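Long-range contacts in 5-formaminoimidazole-4-carboxamide-1-(beta)-D-ribofuranosyl 5'-monophosphate synthetase (Methanocaldococcus jannaschii, PDB 2R7K), which catalyses the ATP- and formate-dependent, folate-independent formylation of AICAR to FAICAR in purine biosynthesis, working as a homohexamer built as a dimer of trimers: residues D150-V155 / I168-E173; K227-N232 / V254-I259; G136-K141 / N303-V308. All blocks are in the same frame, centred on the assembly; numbering follows the deposited sequence.

Interaction 1: D150-V155 / I168-E173; sequences DGTVIV and IASSTE. With ACP (phosphomethylphosphonic acid adenylate ester), chain E.
Thr152 and Ser170 meet through their hydroxyls, OG1 to OG at 2.7 Å, a hydrogen bond in which either oxygen could be the donor. Both oxygens stand anti to their own carbonyl carbons (chi1 -59° for Thr152, -72° for Ser170), and the same Thr152 torsion puts its methyl anti to the backbone N, 3.5 Å (CG2 to CG2) from Ile168. Ile168 makes this contact with CG2, which also leans on Val153 O. In the backbone, Val153 and Ala169 form an antiparallel hydrogen-bonded pair: Val153 N gives to Ala169 O at 2.8 Å, and Ala169 N returns a bond to Val153 O at 3.1 Å. Strands 153-156 and 166-169 make a beta hairpin in the small antiparallel sheet of the ATP-grasp region, and the loop between them carries ATP-binding residues. On the sheet face of Val153 and Ala169, CG2 of Val153 comes within 4.1 Å of Ala169 CB. Ile154 and Ile168 share the other face, where Ile154 meets the adenine: its CD1 lies 3.7 Å from N9 of the ACP nucleotide, while CG2 touches the C6 and N6 end. Past the hairpin, Ser171 N-caps helix 172-184, its OG bonded to the backbone N of Glu174, and Met247 of a second subunit packs on Thr152 and Ser170.

Interaction 2: K227-N232 / V254-I259; sequences KRYESN and VITGNI. With AMZ (aminoimidazole 4-carboxamide ribonucleotide), chain F; ACP (phosphomethylphosphonic acid adenylate ester), chain E.
Arg228 bends at its second torsion (chi2 -68°) and Ile255 holds CG1 anti to its backbone N (chi1 -175°), which brings Arg228 CD and Ile255 CD1 to 3.4 Å where the two chains cross. The same Ile255 branch rests on the substrate AMZ, CG1 lying 3.4 Å from its carboxamide carbon C6, and AMZ O5 sits over one face of the Arg228 guanidinium, offset toward its rim. The charge of Arg228 is met elsewhere, by salt bridges to Asp316 and Asp226. Asn258, which binds this substrate, lies alongside Arg228 with its amide plane nearly perpendicular to the guanidinium, next to the AMZ carboxamide. Glu230, extended beyond CG, points its carboxylate at the ribose of ACP: OE1 accepts from O2' at 3.0 Å, whereas OE2 to O3' is modelled at 2.4 Å, too short to be taken at face value. On the opposite sheet face Ile259 CD1 makes a CH-pi contact over the ring of Tyr229, 4.2 Å from its centroid, and also touches Lys227 CE. The antiparallel pairing is interrupted by a classic beta bulge, with Thr256 and Gly257 both facing Tyr229. Tyr229 O accepts Thr256 N at 3.0 Å in the carbonyl plane and Thr256 OG1 at 2.9 Å from above that plane, plus a weak bond from Gly257 N. Thr256 OG1 also bonds to Thr205 of a third subunit, whose strand continues the sheet beside Gly257 and Asn258. One face of this strand pair therefore grips the nucleotide ribose and flanks the AMZ carboxamide; the Glu230 carboxylate that accepts from O2' is also salt-bridged to Arg238 of a second subunit, so a neighbouring subunit takes part in holding the ribose-binding group.

Interaction 3: G136-K141 / N303-V308; sequences GLRVPK and NLELVV
Val308 N donates to Arg138 O at 2.9 Å with an N-H...O angle of 163°, the one direct hydrogen bond between 136-141 and 303-308. A second polar link runs through a water lying in the guanidinium plane at its edge: the water accepts from Arg138 NH1 at 2.6 Å and donates to Leu306 O at 2.8 Å. It ties the arginine head to the backbone of the strand, while Arg138 CB lies against the same carbonyl oxygen.

The charged pair is a stack rather than a bidentate bridge. Arg138, extended from CG to NE, crosses Glu305 at about a right angle, yet guanidinium and carboxylate are almost parallel, their planes 4° apart. Glu305 CG sits over the centre of the guanidinium, 3.7 Å from CZ. The salt bridge from Arg138 NE to Glu305 OE1 is long at 4.0 Å, and no N-H points at that oxygen; the attraction is of charges alone. OE1 is hydrogen-bonded instead to Asn301.

These contacts bring the loop that follows helix 125-134 against strand 306-312, an outermost strand, within this chain, of the five-stranded antiparallel sheet in the ATP-grasp region. Gly136 opens the loop with the positive phi of a Schellman motif at the end of that helix.

Apolar packing completes the contact. Val307 holds CG1 anti to its backbone N (chi1 180°), which places this methyl 3.5 Å from Pro140 N and against the proline ring. Pro140 CD also touches Val308 O at 3.4 Å, and Val139 CG1 approaches the same oxygen. Leu137 and Val308 meet more loosely, and both are covered by Met274 of helix 268-285, Leu296 of strand 292-300 and Leu132. Pro140 also touches bound ACP.

All three contacts lie in the ATP-grasp range and all three reach the same ACP. Interaction 1 supplies Ile154 against the adenine, interaction 2 binds the ribose through Glu230 and also reaches AMZ, and interaction 3 touches the nucleotide through Pro140. None touches another: nearest atoms are about 5 Å apart between interactions 1 and 3, 8 Å between 1 and 2, and 10 Å between 2 and 3, with centres 19 to 23 Å apart. Interactions 2 and 3 reach the two strands that are outermost within the chain in one five-stranded sheet, whereas interaction 1 belongs to the four-stranded antiparallel sheet. Along the chain, interactions 1 and 2 follow in series inside the long loop closed by interaction 3.

Interaction 1: D150-V155 / I168-E173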
loop_
_atom_site.group_PDB
_atom_site.type_symbol
_atom_site.label_atom_id
_atom_site.label_comp_id
_atom_site.label_asym_id
_atom_site.label_seq_id
_atom_site.Cartn_x
_atom_site.Cartn_y
_atom_site.Cartn_z
ATOM N N ASP A 150 -26.857 -24.391 43.461
ATOM C CA ASP A 150 -28.234 -24.660 43.068
ATOM C C ASP A 150 -28.366 -24.712 41.551
ATOM O O ASP A 150 -29.466 -24.661 41.008
ATOM C CB ASP A 150 -29.166 -23.587 43.635
ATOM C CG ASP A 150 -28.911 -22.214 43.035
ATOM O OD1 ASP A 150 -27.757 -21.932 42.649
ATOM O OD2 ASP A 150 -29.867 -21.414 42.949
ATOM N N GLY A 151 -27.233 -24.803 40.869
ATOM C CA GLY A 151 -27.216 -24.902 39.414
ATOM C C GLY A 151 -25.896 -25.480 38.954
ATOM O O GLY A 151 -25.166 -26.076 39.743
ATOM N N THR A 152 -25.583 -25.313 37.676
ATOM C CA THR A 152 -24.274 -25.706 37.195
ATOM C C THR A 152 -23.289 -24.584 37.509
ATOM O O THR A 152 -23.580 -23.400 37.307
ATOM C CB THR A 152 -24.280 -26.076 35.694
ATOM O OG1 THR A 152 -25.200 -27.153 35.477
ATOM C CG2 THR A 152 -22.902 -26.528 35.245
ATOM N N VAL A 153 -22.143 -24.961 38.056
ATOM C CA VAL A 153 -21.130 -23.993 38.422
ATOM C C VAL A 153 -19.798 -24.438 37.859
ATOM O O VAL A 153 -19.609 -25.618 37.560
ATOM C CB VAL A 153 -20.992 -23.837 39.963
ATOM C CG1 VAL A 153 -22.268 -23.249 40.572
ATOM C CG2 VAL A 153 -20.629 -25.164 40.614
ATOM N N ILE A 154 -18.883 -23.488 37.695
ATOM C CA ILE A 154 -17.503 -23.829 37.409
ATOM C C ILE A 154 -16.699 -23.519 38.667
ATOM O O ILE A 154 -16.988 -22.547 39.373
ATOM C CB ILE A 154 -16.953 -23.058 36.178
ATOM C CG1 ILE A 154 -15.510 -23.474 35.883
ATOM C CG2 ILE A 154 -17.069 -21.547 36.389
ATOM C CD1 ILE A 154 -14.981 -22.974 34.550
ATOM N N VAL A 155 -15.709 -24.350 38.969
ATOM C CA VAL A 155 -14.929 -24.140 40.186
ATOM C C VAL A 155 -13.448 -23.957 39.887
ATOM O O VAL A 155 -12.818 -24.806 39.259
ATOM C CB VAL A 155 -15.120 -25.280 41.229
ATOM C CG1 VAL A 155 -14.472 -24.885 42.550
ATOM C CG2 VAL A 155 -16.599 -25.564 41.443
ATOM N N ILE A 168 -16.432 -28.848 36.793
ATOM C CA ILE A 168 -17.816 -28.405 36.696
ATOM C C ILE A 168 -18.683 -29.239 37.641
ATOM O O ILE A 168 -18.485 -30.450 37.766
ATOM C CB ILE A 168 -18.339 -28.580 35.254
ATOM C CG1 ILE A 168 -17.494 -27.745 34.280
ATOM C CG2 ILE A 168 -19.820 -28.223 35.163
ATOM C CD1 ILE A 168 -17.821 -27.979 32.814
ATOM N N ALA A 169 -19.642 -28.599 38.302
ATOM C CA ALA A 169 -20.510 -29.305 39.232
ATOM C C ALA A 169 -21.927 -28.783 39.140
ATOM O O ALA A 169 -22.135 -27.592 38.919
ATOM C CB ALA A 169 -19.989 -29.166 40.658
ATOM N N SER A 170 -22.900 -29.675 39.314
ATOM C CA SER A 170 -24.310 -29.280 39.335
ATOM C C SER A 170 -24.997 -29.515 40.690
ATOM O O SER A 170 -26.196 -29.252 40.834
ATOM C CB SER A 170 -25.089 -29.966 38.208
ATOM O OG SER A 170 -24.742 -29.429 36.939
ATOM N N SER A 171 -24.234 -29.987 41.676
ATOM C CA SER A 171 -24.747 -30.179 43.039
ATOM C C SER A 171 -23.627 -30.124 44.064
ATOM O O SER A 171 -22.451 -30.288 43.731
ATOM C CB SER A 171 -25.470 -31.526 43.174
ATOM O OG SER A 171 -24.571 -32.603 42.966
ATOM N N THR A 172 -24.006 -29.912 45.320
ATOM C CA THR A 172 -23.060 -29.965 46.425
ATOM C C THR A 172 -22.348 -31.315 46.463
ATOM O O THR A 172 -21.121 -31.381 46.596
ATOM C CB THR A 172 -23.771 -29.709 47.764
ATOM O OG1 THR A 172 -24.504 -28.482 47.680
ATOM C CG2 THR A 172 -22.771 -29.613 48.894
ATOM N N GLU A 173 -23.119 -32.390 46.328
ATOM C CA GLU A 173 -22.561 -33.739 46.311
ATOM C C GLU A 173 -21.519 -33.913 45.210
ATOM O O GLU A 173 -20.425 -34.433 45.450
ATOM C CB GLU A 173 -23.666 -34.784 46.143
ATOM C CG GLU A 173 -23.142 -36.208 46.065
ATOM C CD GLU A 173 -24.228 -37.228 45.771
ATOM O OE1 GLU A 173 -25.265 -36.846 45.181
ATOM O OE2 GLU A 173 -24.038 -38.415 46.127
HETATM P PG ACP E . -5.458 -18.038 32.397
HETATM O O1G ACP E . -4.600 -19.209 32.818
HETATM O O2G ACP E . -5.002 -16.717 32.974
HETATM O O3G ACP E . -5.739 -17.997 30.911
HETATM P PB ACP E . -8.102 -16.860 33.066
HETATM O O1B ACP E . -7.797 -16.144 31.772
HETATM O O2B ACP E . -7.958 -16.074 34.353
HETATM C C3B ACP E . -7.068 -18.347 33.164
HETATM P PA ACP E . -10.375 -18.312 33.991
HETATM O O1A ACP E . -11.373 -17.490 34.763
HETATM O O2A ACP E . -9.378 -19.197 34.694
HETATM O O3A ACP E . -9.641 -17.318 32.952
HETATM O "O5'" ACP E . -11.199 -19.247 32.989
HETATM C "C5'" ACP E . -10.542 -20.300 32.301
HETATM C "C4'" ACP E . -11.516 -20.750 31.234
HETATM O "O4'" ACP E . -12.655 -21.360 31.850
HETATM C "C3'" ACP E . -12.068 -19.571 30.448
HETATM O "O3'" ACP E . -11.248 -19.222 29.324
HETATM C "C2'" ACP E . -13.436 -20.065 30.030
HETATM O "O2'" ACP E . -13.312 -20.815 28.823
HETATM C "C1'" ACP E . -13.854 -20.993 31.169
HETATM N N9 ACP E . -14.698 -20.241 32.121
HETATM C C8 ACP E . -14.227 -19.390 33.054
HETATM N N7 ACP E . -15.239 -18.844 33.768
HETATM C C5 ACP E . -16.389 -19.358 33.290
HETATM C C6 ACP E . -17.825 -19.218 33.608
HETATM N N6 ACP E . -18.242 -18.388 34.593
HETATM N N1 ACP E . -18.702 -19.932 32.873
HETATM C C2 ACP E . -18.300 -20.761 31.888
HETATM N N3 ACP E . -17.009 -20.941 31.547
HETATM C C4 ACP E . -16.026 -20.273 32.198
#

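Interaction 2: K227-N232 / V254-I259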
loop_
_atom_site.group_PDB
_atom_site.type_symbol
_atom_site.label_atom_id
_atom_site.label_comp_id
_atom_site.label_asym_id
_atom_site.label_seq_id
_atom_site.Cartn_x
_atom_site.Cartn_y
_atom_site.Cartn_z
ATOM N N LYS A 227 -11.719 -15.719 20.424
ATOM C CA LYS A 227 -12.188 -16.726 21.367
ATOM C C LYS A 227 -11.008 -17.614 21.749
ATOM O O LYS A 227 -10.114 -17.861 20.941
ATOM C CB LYS A 227 -13.346 -17.546 20.793
ATOM C CG LYS A 227 -12.962 -18.611 19.777
ATOM C CD LYS A 227 -14.192 -19.413 19.331
ATOM C CE LYS A 227 -13.808 -20.827 18.920
ATOM N NZ LYS A 227 -14.986 -21.685 18.626
ATOM N N ARG A 228 -11.003 -18.076 22.989
ATOM C CA ARG A 228 -9.896 -18.861 23.506
ATOM C C ARG A 228 -9.944 -20.252 22.916
ATOM O O ARG A 228 -11.021 -20.756 22.572
ATOM C CB ARG A 228 -9.973 -18.958 25.033
ATOM C CG ARG A 228 -9.910 -17.624 25.742
ATOM C CD ARG A 228 -8.539 -17.000 25.574
ATOM N NE ARG A 228 -8.262 -16.020 26.618
ATOM C CZ ARG A 228 -7.953 -14.744 26.399
ATOM N NH1 ARG A 228 -7.863 -14.275 25.162
ATOM N NH2 ARG A 228 -7.725 -13.940 27.428
ATOM N N TYR A 229 -8.765 -20.854 22.793
ATOM C CA TYR A 229 -8.607 -22.208 22.297
ATOM C C TYR A 229 -7.830 -22.907 23.395
ATOM O O TYR A 229 -6.623 -22.695 23.542
ATOM C CB TYR A 229 -7.811 -22.182 20.990
ATOM C CG TYR A 229 -7.939 -23.399 20.129
ATOM C CD1 TYR A 229 -9.135 -24.091 20.046
ATOM C CD2 TYR A 229 -6.871 -23.838 19.356
ATOM C CE1 TYR A 229 -9.258 -25.199 19.236
ATOM C CE2 TYR A 229 -6.990 -24.941 18.536
ATOM C CZ TYR A 229 -8.185 -25.617 18.487
ATOM O OH TYR A 229 -8.314 -26.731 17.686
ATOM N N GLU A 230 -8.533 -23.723 24.180
ATOM C CA GLU A 230 -7.998 -24.261 25.434
ATOM C C GLU A 230 -7.893 -25.792 25.428
ATOM O O GLU A 230 -8.725 -26.470 24.848
ATOM C CB GLU A 230 -8.856 -23.771 26.608
ATOM C CG GLU A 230 -8.678 -22.290 26.906
ATOM C CD GLU A 230 -9.836 -21.677 27.668
ATOM O OE1 GLU A 230 -10.956 -22.225 27.619
ATOM O OE2 GLU A 230 -9.622 -20.629 28.314
ATOM N N SER A 231 -6.854 -26.322 26.067
ATOM C CA SER A 231 -6.635 -27.766 26.150
ATOM C C SER A 231 -6.688 -28.199 27.626
ATOM O O SER A 231 -6.114 -27.530 28.480
ATOM C CB SER A 231 -5.278 -28.111 25.533
ATOM O OG SER A 231 -5.083 -29.511 25.412
ATOM N N ASN A 232 -7.334 -29.326 27.935
ATOM C CA ASN A 232 -7.805 -30.300 26.950
ATOM C C ASN A 232 -9.245 -30.080 26.520
ATOM O O ASN A 232 -9.756 -30.778 25.652
ATOM C CB ASN A 232 -7.648 -31.723 27.511
ATOM C CG ASN A 232 -8.610 -32.016 28.664
ATOM O OD1 ASN A 232 -9.569 -31.281 28.902
ATOM N ND2 ASN A 232 -8.356 -33.105 29.377
ATOM N N VAL A 254 -6.248 -25.051 29.881
ATOM C CA VAL A 254 -4.968 -24.406 29.622
ATOM C C VAL A 254 -5.029 -23.637 28.302
ATOM O O VAL A 254 -5.319 -24.222 27.250
ATOM C CB VAL A 254 -3.846 -25.443 29.509
ATOM C CG1 VAL A 254 -2.476 -24.749 29.466
ATOM C CG2 VAL A 254 -3.915 -26.436 30.666
ATOM N N ILE A 255 -4.763 -22.332 28.355
ATOM C CA ILE A 255 -4.746 -21.519 27.141
ATOM C C ILE A 255 -3.655 -21.992 26.194
ATOM O O ILE A 255 -2.477 -22.000 26.556
ATOM C CB ILE A 255 -4.576 -20.001 27.424
ATOM C CG1 ILE A 255 -4.691 -19.223 26.115
ATOM C CG2 ILE A 255 -3.240 -19.701 28.105
ATOM C CD1 ILE A 255 -6.067 -19.335 25.492
ATOM N N THR A 256 -4.048 -22.413 24.991
ATOM C CA THR A 256 -3.064 -22.838 23.997
ATOM C C THR A 256 -3.019 -21.936 22.761
ATOM O O THR A 256 -2.056 -21.977 22.003
ATOM C CB THR A 256 -3.259 -24.304 23.523
ATOM O OG1 THR A 256 -4.454 -24.419 22.734
ATOM C CG2 THR A 256 -3.305 -25.269 24.698
ATOM N N GLY A 257 -4.054 -21.134 22.551
ATOM C CA GLY A 257 -4.142 -20.347 21.331
ATOM C C GLY A 257 -5.425 -19.555 21.251
ATOM O O GLY A 257 -6.199 -19.523 22.205
ATOM N N ASN A 258 -5.637 -18.901 20.110
ATOM C CA ASN A 258 -6.808 -18.065 19.905
ATOM C C ASN A 258 -7.320 -18.144 18.482
ATOM O O ASN A 258 -6.574 -18.432 17.541
ATOM C CB ASN A 258 -6.513 -16.596 20.272
ATOM C CG ASN A 258 -5.665 -16.457 21.528
ATOM O OD1 ASN A 258 -6.168 -16.103 22.600
ATOM N ND2 ASN A 258 -4.375 -16.733 21.404
ATOM N N ILE A 259 -8.613 -17.888 18.337
ATOM C CA ILE A 259 -9.298 -17.972 17.064
ATOM C C ILE A 259 -9.996 -16.630 16.907
ATOM O O ILE A 259 -10.560 -16.122 17.872
ATOM C CB ILE A 259 -10.325 -19.129 17.083
ATOM C CG1 ILE A 259 -9.603 -20.468 17.289
ATOM C CG2 ILE A 259 -11.153 -19.161 15.812
ATOM C CD1 ILE A 259 -10.527 -21.624 17.623
HETATM O O5 AMZ F . -4.575 -15.903 25.166
HETATM C C6 AMZ F . -3.382 -16.202 25.094
HETATM N N2 AMZ F . -2.751 -16.601 23.988
HETATM C C3A AMZ F . -2.505 -16.136 26.329
HETATM C C7A AMZ F . -2.924 -15.744 27.578
HETATM N N3 AMZ F . -4.155 -15.359 27.907
HETATM N N1 AMZ F . -1.217 -16.440 26.394
HETATM C C5 AMZ F . -0.832 -16.242 27.661
HETATM N N AMZ F . -1.873 -15.814 28.386
HETATM C C1 AMZ F . -1.855 -15.474 29.816
HETATM C C2 AMZ F . -2.018 -16.735 30.666
HETATM C C3 AMZ F . -0.604 -17.047 31.117
HETATM O O2 AMZ F . -0.654 -17.594 32.435
HETATM O O1 AMZ F . -2.818 -16.406 31.804
HETATM O O AMZ F . -0.547 -14.912 30.095
HETATM C C AMZ F . 0.049 -15.662 31.170
HETATM C C4 AMZ F . 1.545 -15.766 30.862
HETATM O O3 AMZ F . 1.733 -16.348 29.575
HETATM P P AMZ F . 2.909 -17.402 29.330
HETATM O OP1 AMZ F . 4.286 -16.867 29.509
HETATM O O4 AMZ F . 2.633 -18.637 30.345
HETATM O OP2 AMZ F . 2.684 -17.987 27.839
HETATM P PG ACP E . -5.458 -18.038 32.397
HETATM O O1G ACP E . -4.600 -19.209 32.818
HETATM O O2G ACP E . -5.002 -16.717 32.974
HETATM O O3G ACP E . -5.739 -17.997 30.911
HETATM P PB ACP E . -8.102 -16.860 33.066
HETATM O O1B ACP E . -7.797 -16.144 31.772
HETATM O O2B ACP E . -7.958 -16.074 34.353
HETATM C C3B ACP E . -7.068 -18.347 33.164
HETATM P PA ACP E . -10.375 -18.312 33.991
HETATM O O1A ACP E . -11.373 -17.490 34.763
HETATM O O2A ACP E . -9.378 -19.197 34.694
HETATM O O3A ACP E . -9.641 -17.318 32.952
HETATM O "O5'" ACP E . -11.199 -19.247 32.989
HETATM C "C5'" ACP E . -10.542 -20.300 32.301
HETATM C "C4'" ACP E . -11.516 -20.750 31.234
HETATM O "O4'" ACP E . -12.655 -21.360 31.850
HETATM C "C3'" ACP E . -12.068 -19.571 30.448
HETATM O "O3'" ACP E . -11.248 -19.222 29.324
HETATM C "C2'" ACP E . -13.436 -20.065 30.030
HETATM O "O2'" ACP E . -13.312 -20.815 28.823
HETATM C "C1'" ACP E . -13.854 -20.993 31.169
HETATM N N9 ACP E . -14.698 -20.241 32.121
HETATM C C8 ACP E . -14.227 -19.390 33.054
HETATM N N7 ACP E . -15.239 -18.844 33.768
HETATM C C5 ACP E . -16.389 -19.358 33.290
HETATM C C6 ACP E . -17.825 -19.218 33.608
HETATM N N6 ACP E . -18.242 -18.388 34.593
HETATM N N1 ACP E . -18.702 -19.932 32.873
HETATM C C2 ACP E . -18.300 -20.761 31.888
HETATM N N3 ACP E . -17.009 -20.941 31.547
HETATM C C4 ACP E . -16.026 -20.273 32.198
#

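Interaction 3: G136-K141 / N303-V308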
loop_
_atom_site.group_PDB
_atom_site.type_symbol
_atom_site.label_atom_id
_atom_site.label_comp_id
_atom_site.label_asym_id
_atom_site.label_seq_id
_atom_site.Cartn_x
_atom_site.Cartn_y
_atom_site.Cartn_z
ATOM N N GLY A 136 -20.500 -1.538 37.017
ATOM C CA GLY A 136 -21.837 -1.918 36.579
ATOM C C GLY A 136 -21.835 -2.927 35.448
ATOM O O GLY A 136 -22.720 -2.907 34.585
ATOM N N LEU A 137 -20.845 -3.814 35.439
ATOM C CA LEU A 137 -20.793 -4.854 34.404
ATOM C C LEU A 137 -21.350 -6.192 34.901
ATOM O O LEU A 137 -21.175 -6.551 36.066
ATOM C CB LEU A 137 -19.363 -5.044 33.888
ATOM C CG LEU A 137 -18.711 -3.845 33.186
ATOM C CD1 LEU A 137 -17.354 -4.222 32.626
ATOM C CD2 LEU A 137 -19.601 -3.305 32.093
ATOM N N ARG A 138 -22.026 -6.914 34.011
ATOM C CA ARG A 138 -22.518 -8.256 34.309
ATOM C C ARG A 138 -21.372 -9.213 34.572
ATOM O O ARG A 138 -20.418 -9.277 33.803
ATOM C CB ARG A 138 -23.355 -8.795 33.154
ATOM C CG ARG A 138 -24.660 -8.066 32.950
ATOM C CD ARG A 138 -25.488 -8.727 31.868
ATOM N NE ARG A 138 -26.734 -8.004 31.628
ATOM C CZ ARG A 138 -26.936 -7.150 30.628
ATOM N NH1 ARG A 138 -25.971 -6.905 29.748
ATOM N NH2 ARG A 138 -28.114 -6.545 30.503
ATOM N N VAL A 139 -21.473 -9.944 35.677
ATOM C CA VAL A 139 -20.509 -10.977 36.035
ATOM C C VAL A 139 -21.277 -12.248 36.404
ATOM O O VAL A 139 -22.498 -12.200 36.617
ATOM C CB VAL A 139 -19.622 -10.544 37.217
ATOM C CG1 VAL A 139 -18.594 -9.507 36.772
ATOM C CG2 VAL A 139 -20.480 -10.014 38.356
ATOM N N PRO A 140 -20.579 -13.393 36.439
ATOM C CA PRO A 140 -21.199 -14.643 36.889
ATOM C C PRO A 140 -21.560 -14.566 38.380
ATOM O O PRO A 140 -20.843 -13.925 39.152
ATOM C CB PRO A 140 -20.089 -15.679 36.683
ATOM C CG PRO A 140 -19.092 -15.027 35.742
ATOM C CD PRO A 140 -19.166 -13.575 36.066
ATOM N N LYS A 141 -22.657 -15.206 38.777
ATOM C CA LYS A 141 -23.005 -15.291 40.199
ATOM C C LYS A 141 -21.898 -15.986 40.982
ATOM O O LYS A 141 -21.367 -17.007 40.547
ATOM C CB LYS A 141 -24.324 -16.035 40.406
ATOM C CG LYS A 141 -25.560 -15.156 40.347
ATOM C CD LYS A 141 -26.834 -15.991 40.424
ATOM C CE LYS A 141 -27.035 -16.816 39.151
ATOM N NZ LYS A 141 -28.135 -17.817 39.268
ATOM N N ASN A 303 -29.554 -14.619 25.925
ATOM C CA ASN A 303 -30.271 -13.350 25.977
ATOM C C ASN A 303 -29.470 -12.159 25.435
ATOM O O ASN A 303 -29.846 -11.002 25.648
ATOM C CB ASN A 303 -30.747 -13.074 27.396
ATOM C CG ASN A 303 -31.845 -14.016 27.820
ATOM O OD1 ASN A 303 -32.784 -14.267 27.064
ATOM N ND2 ASN A 303 -31.728 -14.557 29.026
ATOM N N LEU A 304 -28.378 -12.457 24.732
ATOM C CA LEU A 304 -27.497 -11.437 24.143
ATOM C C LEU A 304 -26.939 -10.486 25.188
ATOM O O LEU A 304 -26.839 -9.279 24.960
ATOM C CB LEU A 304 -28.202 -10.669 23.025
ATOM C CG LEU A 304 -28.623 -11.531 21.838
ATOM C CD1 LEU A 304 -29.436 -10.747 20.818
ATOM C CD2 LEU A 304 -27.411 -12.165 21.182
ATOM N N GLU A 305 -26.583 -11.042 26.341
ATOM C CA GLU A 305 -25.951 -10.272 27.386
ATOM C C GLU A 305 -24.560 -10.814 27.509
ATOM O O GLU A 305 -24.380 -12.028 27.616
ATOM C CB GLU A 305 -26.683 -10.443 28.717
ATOM C CG GLU A 305 -28.156 -10.062 28.674
ATOM C CD GLU A 305 -28.934 -10.579 29.883
ATOM O OE1 GLU A 305 -28.408 -11.443 30.627
ATOM O OE2 GLU A 305 -30.074 -10.114 30.091
ATOM N N LEU A 306 -23.577 -9.918 27.479
ATOM C CA LEU A 306 -22.186 -10.310 27.652
ATOM C C LEU A 306 -21.852 -10.369 29.134
ATOM O O LEU A 306 -22.009 -9.388 29.850
ATOM C CB LEU A 306 -21.253 -9.328 26.923
ATOM C CG LEU A 306 -21.374 -9.297 25.388
ATOM C CD1 LEU A 306 -20.753 -8.023 24.818
ATOM C CD2 LEU A 306 -20.723 -10.535 24.774
ATOM N N VAL A 307 -21.405 -11.533 29.592
ATOM C CA VAL A 307 -21.053 -11.715 30.989
ATOM C C VAL A 307 -19.542 -11.820 31.110
ATOM O O VAL A 307 -18.918 -12.708 30.529
ATOM C CB VAL A 307 -21.732 -12.976 31.596
ATOM C CG1 VAL A 307 -21.348 -13.152 33.060
ATOM C CG2 VAL A 307 -23.243 -12.887 31.453
ATOM N N VAL A 308 -18.959 -10.910 31.872
ATOM C CA VAL A 308 -17.510 -10.832 32.002
ATOM C C VAL A 308 -17.013 -11.717 33.137
ATOM O O VAL A 308 -17.267 -11.439 34.309
ATOM C CB VAL A 308 -17.067 -9.376 32.275
ATOM C CG1 VAL A 308 -15.556 -9.266 32.305
ATOM C CG2 VAL A 308 -17.675 -8.442 31.249
HETATM O O HOH W 1 -23.390 -7.063 29.303
#